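D,D-dipeptidase/D,D-carboxypeptidase (PDB 4MUQ) acts as a zinc-dependent D,D-peptidase of vancomycin resistance, probably hydrolysing D-Ala-D-Ala dipeptides and trimming the terminal D-alanine from cell-wall precursors. Local coordinates at residues Ile40-Lys48 with Gly65-Tyr74; Ile194-Tyr203 with Glu212-Ala220. All coordinates share one frame; numbering follows the deposited sequence. Where two conformers were deposited one is given.

Contact 1. Residues Ile40-Lys48 with Gly65-Tyr74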
loop_
_atom_site.group_PDB
_atom_site.type_symbol
_atom_site.label_atom_id
_atom_site.label_comp_id
_atom_site.label_asym_id
_atom_site.label_seq_id
_atom_site.Cartn_x
_atom_site.Cartn_y
_atom_site.Cartn_z
ATOM N N ILE A 40 15.538 -13.624 4.088
ATOM C CA ILE A 40 16.111 -14.939 4.426
ATOM C C ILE A 40 15.899 -15.297 5.900
ATOM O O ILE A 40 15.758 -16.475 6.262
ATOM C CB ILE A 40 17.650 -14.944 4.110
ATOM C CG1 ILE A 40 17.915 -15.053 2.609
ATOM C CG2 ILE A 40 18.399 -16.034 4.865
ATOM C CD1 ILE A 40 16.852 -15.815 1.859
ATOM N N ARG A 41 15.887 -14.276 6.745
ATOM C CA ARG A 41 15.761 -14.473 8.183
ATOM C C ARG A 41 14.326 -14.749 8.599
ATOM O O ARG A 41 14.078 -15.220 9.710
ATOM C CB ARG A 41 16.321 -13.259 8.936
ATOM C CG ARG A 41 17.839 -13.141 8.848
ATOM C CD ARG A 41 18.329 -11.730 9.197
ATOM N NE ARG A 41 18.078 -10.783 8.112
ATOM C CZ ARG A 41 18.581 -9.554 8.061
ATOM N NH1 ARG A 41 19.379 -9.121 9.036
ATOM N NH2 ARG A 41 18.302 -8.761 7.035
ATOM N N PHE A 42 13.382 -14.475 7.696
ATOM C CA PHE A 42 11.957 -14.658 7.967
ATOM C C PHE A 42 11.245 -15.310 6.780
ATOM O O PHE A 42 10.439 -14.667 6.088
ATOM C CB PHE A 42 11.322 -13.309 8.319
ATOM C CG PHE A 42 11.944 -12.668 9.520
ATOM C CD1 PHE A 42 11.526 -13.020 10.793
ATOM C CD2 PHE A 42 12.978 -11.756 9.378
ATOM C CE1 PHE A 42 12.109 -12.454 11.912
ATOM C CE2 PHE A 42 13.577 -11.184 10.493
ATOM C CZ PHE A 42 13.137 -11.537 11.762
ATOM N N PRO A 43 11.525 -16.602 6.545
ATOM C CA PRO A 43 11.035 -17.267 5.329
ATOM C C PRO A 43 9.517 -17.350 5.222
ATOM O O PRO A 43 8.995 -17.525 4.122
ATOM C CB PRO A 43 11.616 -18.684 5.442
ATOM C CG PRO A 43 11.908 -18.864 6.904
ATOM C CD PRO A 43 12.354 -17.509 7.362
ATOM N N ASN A 44 8.814 -17.230 6.340
ATOM C CA ASN A 44 7.373 -17.438 6.313
ATOM C C ASN A 44 6.594 -16.138 6.181
ATOM O O ASN A 44 5.365 -16.136 6.155
ATOM C CB ASN A 44 6.930 -18.274 7.517
ATOM C CG ASN A 44 7.571 -19.659 7.527
ATOM O OD1 ASN A 44 7.445 -20.420 6.569
ATOM N ND2 ASN A 44 8.289 -19.974 8.600
ATOM N N ILE A 45 7.311 -15.025 6.093
ATOM C CA ILE A 45 6.670 -13.748 5.849
ATOM C C ILE A 45 6.855 -13.365 4.391
ATOM O O ILE A 45 7.940 -12.979 3.971
ATOM C CB ILE A 45 7.211 -12.661 6.773
ATOM C CG1 ILE A 45 7.004 -13.108 8.218
ATOM C CG2 ILE A 45 6.539 -11.315 6.480
ATOM C CD1 ILE A 45 6.847 -11.993 9.184
ATOM N N LEU A 46 5.780 -13.490 3.612
ATOM C CA LEU A 46 5.857 -13.225 2.176
ATOM C C LEU A 46 5.363 -11.837 1.844
ATOM O O LEU A 46 4.547 -11.272 2.568
ATOM C CB LEU A 46 5.000 -14.237 1.416
ATOM C CG LEU A 46 5.194 -15.709 1.757
ATOM C CD1 LEU A 46 4.253 -16.564 0.918
ATOM C CD2 LEU A 46 6.645 -16.121 1.528
ATOM N N MET A 47 5.896 -11.272 0.757
ATOM C CA MET A 47 5.441 -9.994 0.208
ATOM C C MET A 47 5.543 -10.077 -1.302
ATOM O O MET A 47 6.256 -10.929 -1.831
ATOM C CB MET A 47 6.331 -8.838 0.677
ATOM C CG MET A 47 6.278 -8.542 2.162
ATOM S SD MET A 47 4.682 -7.960 2.715
ATOM C CE MET A 47 4.659 -6.306 2.017
ATOM N N LYS A 48 4.863 -9.176 -2.002
ATOM C CA LYS A 48 5.107 -9.079 -3.435
ATOM C C LYS A 48 6.594 -8.777 -3.654
ATOM O O LYS A 48 7.202 -8.002 -2.889
ATOM C CB LYS A 48 4.242 -7.994 -4.081
ATOM C CG LYS A 48 2.758 -8.350 -4.188
ATOM C CD LYS A 48 2.037 -7.441 -5.173
ATOM C CE LYS A 48 2.558 -7.629 -6.594
ATOM N NZ LYS A 48 2.066 -8.897 -7.220
ATOM N N GLY A 65 19.878 -3.160 10.468
ATOM C CA GLY A 65 20.478 -4.393 10.949
ATOM C C GLY A 65 19.403 -5.420 11.264
ATOM O O GLY A 65 18.622 -5.806 10.396
ATOM N N ASN A 66 19.356 -5.843 12.521
ATOM C CA ASN A 66 18.340 -6.767 12.993
ATOM C C ASN A 66 17.380 -6.113 13.972
ATOM O O ASN A 66 16.621 -6.803 14.643
ATOM C CB ASN A 66 19.008 -7.960 13.677
ATOM C CG ASN A 66 19.872 -8.748 12.735
ATOM O OD1 ASN A 66 19.359 -9.418 11.836
ATOM N ND2 ASN A 66 21.185 -8.671 12.918
ATOM N N SER A 67 17.417 -4.784 14.053
ATOM C CA SER A 67 16.613 -4.078 15.044
ATOM C C SER A 67 15.126 -4.018 14.688
ATOM O O SER A 67 14.284 -3.854 15.575
ATOM C CB SER A 67 17.181 -2.677 15.305
ATOM O OG SER A 67 17.280 -1.938 14.102
ATOM N N ILE A 68 14.807 -4.165 13.404
ATOM C CA ILE A 68 13.418 -4.199 12.964
ATOM C C ILE A 68 13.114 -5.561 12.378
ATOM O O ILE A 68 13.862 -6.065 11.541
ATOM C CB ILE A 68 13.109 -3.131 11.896
ATOM C CG1 ILE A 68 13.274 -1.730 12.486
ATOM C CG2 ILE A 68 11.691 -3.313 11.344
ATOM C CD1 ILE A 68 13.217 -0.610 11.456
ATOM N N VAL A 69 12.020 -6.160 12.826
ATOM C CA VAL A 69 11.612 -7.441 12.277
ATOM C C VAL A 69 10.243 -7.363 11.611
ATOM O O VAL A 69 9.349 -6.632 12.065
ATOM C CB VAL A 69 11.616 -8.543 13.345
ATOM C CG1 VAL A 69 13.024 -8.742 13.901
ATOM C CG2 VAL A 69 10.653 -8.204 14.449
ATOM N N PRO A 70 10.085 -8.101 10.507
ATOM C CA PRO A 70 8.764 -8.213 9.898
ATOM C C PRO A 70 7.941 -9.159 10.754
ATOM O O PRO A 70 8.425 -10.221 11.151
ATOM C CB PRO A 70 9.061 -8.805 8.522
ATOM C CG PRO A 70 10.313 -9.585 8.707
ATOM C CD PRO A 70 11.111 -8.849 9.757
ATOM N N VAL A 71 6.731 -8.741 11.084
ATOM C CA VAL A 71 5.847 -9.487 11.964
ATOM C C VAL A 71 4.756 -10.183 11.157
ATOM O O VAL A 71 4.392 -11.323 11.447
ATOM C CB VAL A 71 5.207 -8.559 13.041
ATOM C CG1 VAL A 71 4.143 -9.305 13.845
ATOM C CG2 VAL A 71 6.271 -7.994 13.965
ATOM N N SER A 72 4.238 -9.500 10.144
ATOM C CA SER A 72 3.190 -10.070 9.309
ATOM C C SER A 72 3.219 -9.396 7.960
ATOM O O SER A 72 3.215 -8.168 7.886
ATOM C CB SER A 72 1.818 -9.852 9.952
ATOM O OG SER A 72 0.819 -10.543 9.223
ATOM N N GLY A 73 3.249 -10.194 6.898
ATOM C CA GLY A 73 3.206 -9.683 5.533
ATOM C C GLY A 73 1.955 -10.151 4.823
ATOM O O GLY A 73 0.841 -9.808 5.229
ATOM N N TYR A 74 2.125 -10.917 3.752
ATOM C CA TYR A 74 0.965 -11.491 3.076
ATOM C C TYR A 74 0.195 -12.393 4.032
ATOM O O TYR A 74 0.790 -13.209 4.738
ATOM C CB TYR A 74 1.390 -12.299 1.854
ATOM C CG TYR A 74 0.219 -13.008 1.219
ATOM C CD1 TYR A 74 -0.687 -12.298 0.441
ATOM C CD2 TYR A 74 -0.009 -14.351 1.439
ATOM C CE1 TYR A 74 -1.780 -12.921 -0.135
ATOM C CE2 TYR A 74 -1.117 -14.995 0.868
ATOM C CZ TYR A 74 -1.986 -14.254 0.094
ATOM O OH TYR A 74 -3.082 -14.858 -0.482
HETATM O O HOH W 1 19.268 -5.872 7.778
HETATM O O HOH W 2 3.203 -14.330 4.521
#

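Contact 2. Residues Ile194-Tyr203 with Glu212-Ala220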
loop_
_atom_site.group_PDB
_atom_site.type_symbol
_atom_site.label_atom_id
_atom_site.label_comp_id
_atom_site.label_asym_id
_atom_site.label_seq_id
_atom_site.Cartn_x
_atom_site.Cartn_y
_atom_site.Cartn_z
ATOM N N ILE A 194 -6.762 12.294 -6.362
ATOM C CA ILE A 194 -6.235 12.119 -7.711
ATOM C C ILE A 194 -7.320 12.153 -8.801
ATOM O O ILE A 194 -7.031 12.442 -9.963
ATOM C CB ILE A 194 -5.349 10.856 -7.821
ATOM C CG1 ILE A 194 -4.380 10.994 -8.995
ATOM C CG2 ILE A 194 -6.200 9.610 -7.930
ATOM C CD1 ILE A 194 -3.373 12.113 -8.811
ATOM N N LYS A 195 -8.572 11.901 -8.428
ATOM C CA LYS A 195 -9.656 11.954 -9.408
ATOM C C LYS A 195 -9.900 13.371 -9.932
ATOM O O LYS A 195 -10.599 13.553 -10.918
ATOM C CB LYS A 195 -10.936 11.320 -8.842
ATOM C CG LYS A 195 -10.794 9.813 -8.571
ATOM C CD LYS A 195 -11.988 9.218 -7.842
ATOM C CE LYS A 195 -13.229 9.223 -8.695
ATOM N NZ LYS A 195 -14.360 8.540 -8.007
ATOM N N ALA A 196 -9.293 14.368 -9.290
ATOM C CA ALA A 196 -9.378 15.752 -9.752
ATOM C C ALA A 196 -8.438 16.016 -10.919
ATOM O O ALA A 196 -8.518 17.068 -11.557
ATOM C CB ALA A 196 -9.074 16.708 -8.612
ATOM N N TYR A 197 -7.538 15.075 -11.180
ATOM C CA TYR A 197 -6.545 15.222 -12.241
ATOM C C TYR A 197 -6.761 14.206 -13.362
ATOM O O TYR A 197 -6.313 13.066 -13.274
ATOM C CB TYR A 197 -5.133 15.082 -11.668
ATOM C CG TYR A 197 -4.780 16.169 -10.680
ATOM C CD1 TYR A 197 -4.253 17.380 -11.110
ATOM C CD2 TYR A 197 -4.993 15.994 -9.322
ATOM C CE1 TYR A 197 -3.941 18.380 -10.213
ATOM C CE2 TYR A 197 -4.692 16.995 -8.423
ATOM C CZ TYR A 197 -4.155 18.179 -8.873
ATOM O OH TYR A 197 -3.849 19.172 -7.972
ATOM N N LEU A 198 -7.453 14.623 -14.415
ATOM C CA LEU A 198 -7.710 13.750 -15.557
ATOM C C LEU A 198 -6.600 13.910 -16.588
ATOM O O LEU A 198 -5.665 14.676 -16.375
ATOM C CB LEU A 198 -9.061 14.084 -16.173
ATOM C CG LEU A 198 -10.172 14.160 -15.129
ATOM C CD1 LEU A 198 -11.466 14.610 -15.766
ATOM C CD2 LEU A 198 -10.345 12.808 -14.473
ATOM N N GLU A 199 -6.691 13.191 -17.702
ATOM C CA GLU A 199 -5.601 13.208 -18.676
ATOM C C GLU A 199 -5.320 14.599 -19.235
ATOM O O GLU A 199 -4.185 14.920 -19.595
ATOM C CB GLU A 199 -5.870 12.234 -19.816
ATOM C CG GLU A 199 -4.696 12.086 -20.763
ATOM C CD GLU A 199 -5.001 11.156 -21.907
ATOM O OE1 GLU A 199 -6.049 10.481 -21.846
ATOM O OE2 GLU A 199 -4.196 11.102 -22.860
ATOM N N ASP A 200 -6.353 15.432 -19.284
ATOM C CA ASP A 200 -6.194 16.771 -19.833
ATOM C C ASP A 200 -5.851 17.807 -18.763
ATOM O O ASP A 200 -5.682 18.987 -19.065
ATOM C CB ASP A 200 -7.423 17.170 -20.649
ATOM C CG ASP A 200 -7.574 16.338 -21.913
ATOM O OD1 ASP A 200 -6.542 15.877 -22.448
ATOM O OD2 ASP A 200 -8.721 16.144 -22.370
ATOM N N ASN A 201 -5.745 17.360 -17.515
ATOM C CA ASN A 201 -5.147 18.170 -16.455
ATOM C C ASN A 201 -4.389 17.277 -15.473
ATOM O O ASN A 201 -4.800 17.067 -14.330
ATOM C CB ASN A 201 -6.171 19.081 -15.754
ATOM C CG ASN A 201 -7.213 18.310 -14.954
ATOM O OD1 ASN A 201 -7.810 17.348 -15.440
ATOM N ND2 ASN A 201 -7.426 18.730 -13.708
ATOM N N LYS A 202 -3.277 16.732 -15.954
ATOM C CA LYS A 202 -2.473 15.793 -15.183
ATOM C C LYS A 202 -1.855 16.447 -13.955
ATOM O O LYS A 202 -1.628 17.658 -13.929
ATOM C CB LYS A 202 -1.362 15.217 -16.059
ATOM C CG LYS A 202 -1.842 14.468 -17.288
ATOM C CD LYS A 202 -0.667 13.832 -18.032
ATOM C CE LYS A 202 -1.127 13.081 -19.275
ATOM N NZ LYS A 202 -1.074 13.919 -20.496
ATOM N N TYR A 203 -1.589 15.634 -12.938
ATOM C CA TYR A 203 -0.835 16.077 -11.769
ATOM C C TYR A 203 0.653 16.004 -12.094
ATOM O O TYR A 203 1.119 15.011 -12.653
ATOM C CB TYR A 203 -1.150 15.190 -10.550
ATOM C CG TYR A 203 -0.420 15.614 -9.290
ATOM C CD1 TYR A 203 -0.975 16.554 -8.424
ATOM C CD2 TYR A 203 0.832 15.098 -8.980
ATOM C CE1 TYR A 203 -0.309 16.950 -7.278
ATOM C CE2 TYR A 203 1.512 15.497 -7.834
ATOM C CZ TYR A 203 0.932 16.414 -6.989
ATOM O OH TYR A 203 1.605 16.811 -5.854
ATOM N N GLU A 212 10.665 14.462 -14.379
ATOM C CA GLU A 212 9.317 14.781 -13.940
ATOM C C GLU A 212 8.438 13.549 -14.037
ATOM O O GLU A 212 8.649 12.688 -14.893
ATOM C CB GLU A 212 8.730 15.894 -14.808
ATOM C CG GLU A 212 9.432 17.225 -14.654
ATOM C CD GLU A 212 9.070 18.196 -15.756
ATOM O OE1 GLU A 212 9.002 17.766 -16.928
ATOM O OE2 GLU A 212 8.859 19.389 -15.452
ATOM N N ILE A 213 7.450 13.471 -13.155
ATOM C CA ILE A 213 6.478 12.394 -13.195
ATOM C C ILE A 213 5.087 13.003 -13.272
ATOM O O ILE A 213 4.767 13.926 -12.523
ATOM C CB ILE A 213 6.575 11.508 -11.937
ATOM C CG1 ILE A 213 7.997 10.948 -11.796
ATOM C CG2 ILE A 213 5.518 10.404 -11.966
ATOM C CD1 ILE A 213 8.257 10.281 -10.453
ATOM N N GLU A 214 4.272 12.504 -14.193
ATOM C CA GLU A 214 2.884 12.936 -14.286
ATOM C C GLU A 214 1.958 11.816 -13.861
ATOM O O GLU A 214 2.227 10.639 -14.124
ATOM C CB GLU A 214 2.538 13.379 -15.704
ATOM C CG GLU A 214 3.183 14.688 -16.106
ATOM C CD GLU A 214 2.655 15.205 -17.425
ATOM O OE1 GLU A 214 2.963 14.593 -18.466
ATOM O OE2 GLU A 214 1.926 16.222 -17.415
ATOM N N ILE A 215 0.874 12.183 -13.186
ATOM C CA ILE A 215 -0.097 11.220 -12.681
ATOM C C ILE A 215 -1.499 11.697 -13.043
ATOM O O ILE A 215 -1.804 12.893 -12.939
ATOM C CB ILE A 215 -0.005 11.105 -11.162
ATOM C CG1 ILE A 215 1.407 10.704 -10.750
ATOM C CG2 ILE A 215 -0.982 10.065 -10.635
ATOM C CD1 ILE A 215 1.643 10.800 -9.274
ATOM N N TYR A 216 -2.347 10.775 -13.487
ATOM C CA TYR A 216 -3.729 11.134 -13.785
ATOM C C TYR A 216 -4.683 9.963 -13.605
ATOM O O TYR A 216 -4.278 8.795 -13.609
ATOM C CB TYR A 216 -3.875 11.776 -15.179
ATOM C CG TYR A 216 -3.479 10.912 -16.357
ATOM C CD1 TYR A 216 -4.442 10.238 -17.104
ATOM C CD2 TYR A 216 -2.149 10.786 -16.735
ATOM C CE1 TYR A 216 -4.087 9.461 -18.189
ATOM C CE2 TYR A 216 -1.784 10.012 -17.820
ATOM C CZ TYR A 216 -2.760 9.350 -18.542
ATOM O OH TYR A 216 -2.405 8.577 -19.624
ATOM N N TYR A 217 -5.955 10.301 -13.432
ATOM C CA TYR A 217 -7.013 9.328 -13.234
ATOM C C TYR A 217 -7.788 9.125 -14.527
ATOM O O TYR A 217 -8.008 10.074 -15.279
ATOM C CB TYR A 217 -7.956 9.829 -12.139
ATOM C CG TYR A 217 -9.220 9.018 -11.987
ATOM C CD1 TYR A 217 -9.212 7.795 -11.322
ATOM C CD2 TYR A 217 -10.423 9.481 -12.496
ATOM C CE1 TYR A 217 -10.369 7.063 -11.179
ATOM C CE2 TYR A 217 -11.581 8.751 -12.357
ATOM C CZ TYR A 217 -11.546 7.540 -11.694
ATOM O OH TYR A 217 -12.709 6.817 -11.557
ATOM N N VAL A 218 -8.183 7.879 -14.780
ATOM C CA VAL A 218 -9.013 7.521 -15.920
ATOM C C VAL A 218 -10.187 6.696 -15.408
ATOM O O VAL A 218 -9.990 5.612 -14.867
ATOM C CB VAL A 218 -8.228 6.678 -16.948
ATOM C CG1 VAL A 218 -9.122 6.289 -18.117
ATOM C CG2 VAL A 218 -7.005 7.434 -17.447
ATOM N N PRO A 219 -11.417 7.204 -15.549
ATOM C CA PRO A 219 -12.568 6.412 -15.094
ATOM C C PRO A 219 -12.768 5.150 -15.939
ATOM O O PRO A 219 -12.591 5.178 -17.158
ATOM C CB PRO A 219 -13.747 7.368 -15.308
ATOM C CG PRO A 219 -13.306 8.269 -16.427
ATOM C CD PRO A 219 -11.829 8.466 -16.192
ATOM N N ALA A 220 -13.149 4.050 -15.300
ATOM C CA ALA A 220 -13.391 2.812 -16.030
ATOM C C ALA A 220 -14.716 2.857 -16.771
ATOM O O ALA A 220 -15.736 3.284 -16.225
ATOM C CB ALA A 220 -13.362 1.621 -15.086
HETATM O O HOH W 3 -8.718 10.917 -17.795
#

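Contact 1. Residues Ile40-Lys48 with Gly65-Tyr74
Phe42 lies across Pro70 on strand 68-72, one edge of the sheet that carries zinc ligands Asp115 and His168. At its root, Phe42 CB sits 3.9 Å from Pro70 CG; farther out, CG is closest to the same atom, and CD2 and CE2 meet Pro70 CD. That methylene makes a CH-pi contact over one face, 3.7 Å from the ring centroid and 22° off the normal. CD1 and CE1 approach Pro70 O and Val69 CB at longer range. At the tip, Phe42 CZ touches Val69 CG1 at 3.5 Å. Phe42 CG stands anti to its carbonyl carbon (chi1 -59°), carrying the ring over the proline.

Beyond the type I turn from Phe42 to Ile45, Tyr74 N donates a nearly straight hydrogen bond to Leu46 O (2.7 Å, 170°). A water links Leu46 N, Tyr74 O and Asn44 O.

At the solvent-facing end Arg41 NH1 gives only a weak, bent bond to Asn66 OD1 (2.8 Å), the guanidinium and amide planes being almost perpendicular. Its main partner is Asp39, through a salt bridge.

Gly73 O accepts a hydrogen bond from ND1 of the zinc ligand His108. Ile45 CG2 (3.5 Å from Gly73 N) and Met47 SD (3.6 Å from Gly73 CA) pack there less certainly, each residue having two conformers. Packing and backbone bonding thus outweigh the peripheral polar link, and probably help orient that imidazole.

Contact 2. Residues Ile194-Tyr203 with Glu212-Ala220
The loop leading from helix 187-194 into edge strand 203-205 folds along strand 213-219, its neighbour in an antiparallel sheet. Tyr203 and Ile215 form a hydrogen-bonded antiparallel pair: Tyr203 N to Ile215 O is 2.7 Å and Ile215 N to Tyr203 O is 2.9 Å. Nearer the start of the loop, Tyr217 N donates to Tyr197 O at 2.8 Å (168°). Between these points the chain loops out, and Asn201 ties the loop across, giving its ND2 hydrogen to Ala196 O and receiving Leu198 N on OD1. A water further joins Glu199 N to Tyr217 O.

Two tyrosines on the strand are covered on one side by aliphatic chains. Lys195 CG lies over the centre of the Tyr217 ring, 3.6 Å from its centroid in a CH-pi contact, while Leu198 CD2 meets the same ring edge-on, 3.9 Å from Tyr217 CD2. Beyond the packing, Lys195 NZ and Tyr217 OH both reach Asp243.

The Tyr216 ring takes Glu199 CG over one face, and Lys202 runs alongside it, with CE 3.5 Å from Tyr216 CE2. Tyr216 CG projects between its backbone N and carbonyl carbon (chi1 62°), which lays the ring against both chains, on one side of it. Glu199 continues to a salt bridge with Lys228.

On the side of Ile215, the methyl CG2 meets Ile194 CD1 at 3.6 Å, and helix 176-183 packs there through Ile179. The pairing of Tyr203 with Ile215 is typical of a beta-hairpin at the edge of an antiparallel sheet, here with the irregular loop before the first strand folded along the second.

From the N terminus, contact 1 comes first: after strand 45-48 the chain makes helix 49-62 and returns through 65-74, closing a largely helical loop. The chain supplies the zinc ligands and the rest of the sheet that begins with strand 68-72, before helices 176-183 and 187-194 carry it to the other side of the molecule. There contact 2 closes a shorter excursion, the hairpin connection from strand 203-205 to 213-219. The loops follow in series, neither nested nor crossed, with centres about 35 Å apart. Contact 1 ties a two-stranded sheet to the zinc-bearing one; contact 2 joins the end of helix 187-194 and its following loop to the sheet of strands 203-205, 213-219, 244-250 and 234-239.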